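Local coordinates for B-type Cna protein (Enterococcus faecium, PDB 6FWY) that is of unknown function but carries a thioester domain of a cell-wall-anchored surface protein, a class of domain probably suited to covalent attachment to host targets, at residues Y177-N182 / N212-N217. Sequence-based numbering, arbitrary orientation.
Sequences YKTASN and NTVKLN
Asn217 and Ser181 meet through an amide that partly imitates a neighbouring β-strand. The Asn217 side chain lies alongside the end of strand 172-181, on the flank where 218-225 pairs with it, and holds both backbone polar groups of Ser181. Its ND2 gives a hydrogen bond of 2.9 Å to Ser181 O, with the acceptor almost exactly in the amide plane, while Ser181 N donates to Asn217 OD1, also over 2.9 Å but from above the carbonyl plane, 39° out of it. OD1 also lies 3.2 Å from Ala180 CA.

Two residues earlier in the strand, Thr179 reaches the same turn with its hydroxyl. With chi1 at 63°, OG1 lies between the backbone N and the carbonyl carbon and donates to Lys215 O at 2.6 Å; Thr179 OG1 in turn accepts a hydrogen bond from Ser218 N. The methyl CG2 meets Val214 CG2 at 4.0 Å, and Phe220 touches both side chains. Ser181 CB rests on Leu216 CD1, 3.7 Å away, whereas its hydroxyl is engaged by Glu158 O and Lys183 N.

Segment 212-217 passes here from strand 213-215, paired with 185-191 in the large sheet, into strand 218-225 of the five-stranded sheet. Where regular pairing of 172-181 with 218-225 gives out, side chains take over part of its role: an asparagine amide pairs with the N-H and C=O of one residue and a threonine hydroxyl ties down the turn, joining the two sheets.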
loop_
_atom_site.group_PDB
_atom_site.type_symbol
_atom_site.label_atom_id
_atom_site.label_comp_id
_atom_site.label_asym_id
_atom_site.label_seq_id
_atom_site.Cartn_x
_atom_site.Cartn_y
_atom_site.Cartn_z
ATOM N N TYR A 177 12.493 16.454 19.752
ATOM C CA TYR A 177 11.674 15.283 19.412
ATOM C C TYR A 177 12.217 14.612 18.150
ATOM O O TYR A 177 12.710 15.291 17.268
ATOM C CB TYR A 177 10.217 15.698 19.178
ATOM C CG TYR A 177 9.561 16.331 20.371
ATOM C CD1 TYR A 177 9.716 17.703 20.618
ATOM C CD2 TYR A 177 8.796 15.580 21.264
ATOM C CE1 TYR A 177 9.122 18.304 21.709
ATOM C CE2 TYR A 177 8.198 16.172 22.374
ATOM C CZ TYR A 177 8.366 17.538 22.594
ATOM O OH TYR A 177 7.788 18.159 23.677
ATOM N N LYS A 178 12.167 13.285 18.092
ATOM C CA LYS A 178 12.479 12.509 16.875
ATOM C C LYS A 178 11.207 12.092 16.131
ATOM O O LYS A 178 10.286 11.576 16.748
ATOM C CB LYS A 178 13.293 11.256 17.226
ATOM C CG LYS A 178 14.728 11.615 17.557
ATOM C CD LYS A 178 15.525 10.508 18.188
ATOM C CE LYS A 178 16.893 11.084 18.492
ATOM N NZ LYS A 178 17.738 10.199 19.349
ATOM N N THR A 179 11.190 12.308 14.820
ATOM C CA THR A 179 10.128 11.815 13.947
ATOM C C THR A 179 10.585 10.508 13.308
ATOM O O THR A 179 11.785 10.321 13.066
ATOM C CB THR A 179 9.763 12.787 12.814
ATOM O OG1 THR A 179 10.886 12.968 11.957
ATOM C CG2 THR A 179 9.313 14.120 13.363
ATOM N N ALA A 180 9.628 9.619 13.035
ATOM C CA ALA A 180 9.908 8.361 12.359
ATOM C C ALA A 180 8.718 7.890 11.527
ATOM O O ALA A 180 7.570 8.050 11.928
ATOM C CB ALA A 180 10.308 7.281 13.364
ATOM N N SER A 181 9.011 7.314 10.364
ATOM C CA SER A 181 7.991 6.752 9.483
ATOM C C SER A 181 8.609 5.761 8.501
ATOM O O SER A 181 9.763 5.899 8.100
ATOM C CB SER A 181 7.269 7.858 8.707
ATOM O OG SER A 181 6.155 7.349 7.980
ATOM N N ASN A 182 7.811 4.771 8.106
ATOM C CA ASN A 182 8.181 3.876 7.013
ATOM C C ASN A 182 7.711 4.375 5.639
ATOM O O ASN A 182 7.864 3.670 4.659
ATOM C CB ASN A 182 7.676 2.462 7.275
ATOM C CG ASN A 182 6.164 2.355 7.213
ATOM O OD1 ASN A 182 5.451 3.346 7.387
ATOM N ND2 ASN A 182 5.667 1.143 6.988
ATOM N N ASN A 212 4.944 25.385 10.618
ATOM C CA ASN A 212 4.573 24.218 11.457
ATOM C C ASN A 212 4.824 22.842 10.828
ATOM O O ASN A 212 4.193 21.864 11.223
ATOM C CB ASN A 212 3.112 24.325 11.957
ATOM C CG ASN A 212 2.948 25.339 13.083
ATOM O OD1 ASN A 212 2.277 26.348 12.902
ATOM N ND2 ASN A 212 3.610 25.116 14.223
ATOM N N THR A 213 5.775 22.748 9.898
ATOM C CA THR A 213 6.024 21.510 9.156
ATOM C C THR A 213 7.393 20.936 9.524
ATOM O O THR A 213 8.355 21.669 9.618
ATOM C CB THR A 213 5.889 21.753 7.641
ATOM O OG1 THR A 213 4.627 22.371 7.383
ATOM C CG2 THR A 213 5.961 20.436 6.845
ATOM N N VAL A 214 7.452 19.627 9.758
ATOM C CA VAL A 214 8.685 18.926 10.140
ATOM C C VAL A 214 8.944 17.772 9.186
ATOM O O VAL A 214 8.028 17.284 8.506
ATOM C CB VAL A 214 8.663 18.405 11.598
ATOM C CG1 VAL A 214 8.475 19.543 12.581
ATOM C CG2 VAL A 214 7.560 17.373 11.828
ATOM N N LYS A 215 10.193 17.336 9.142
ATOM C CA LYS A 215 10.573 16.201 8.327
ATOM C C LYS A 215 10.348 14.908 9.095
ATOM O O LYS A 215 10.336 14.915 10.308
ATOM C CB LYS A 215 12.029 16.340 7.890
ATOM C CG LYS A 215 12.191 17.389 6.807
ATOM C CD LYS A 215 13.591 17.986 6.803
ATOM C CE LYS A 215 13.908 18.679 5.486
ATOM N NZ LYS A 215 14.424 17.708 4.462
ATOM N N LEU A 216 10.157 13.826 8.345
ATOM C CA LEU A 216 10.066 12.459 8.884
ATOM C C LEU A 216 11.451 11.827 8.919
ATOM O O LEU A 216 12.273 12.092 8.045
ATOM C CB LEU A 216 9.161 11.599 8.007
ATOM C CG LEU A 216 7.759 12.124 7.765
ATOM C CD1 LEU A 216 6.941 11.107 6.961
ATOM C CD2 LEU A 216 7.062 12.436 9.073
ATOM N N ASN A 217 11.679 10.962 9.902
ATOM C CA ASN A 217 12.992 10.339 10.131
ATOM C C ASN A 217 14.070 11.412 10.329
ATOM O O ASN A 217 15.127 11.415 9.690
ATOM C CB ASN A 217 13.322 9.341 9.018
ATOM C CG ASN A 217 12.249 8.262 8.886
ATOM O OD1 ASN A 217 11.862 7.665 9.874
ATOM N ND2 ASN A 217 11.738 8.049 7.687
#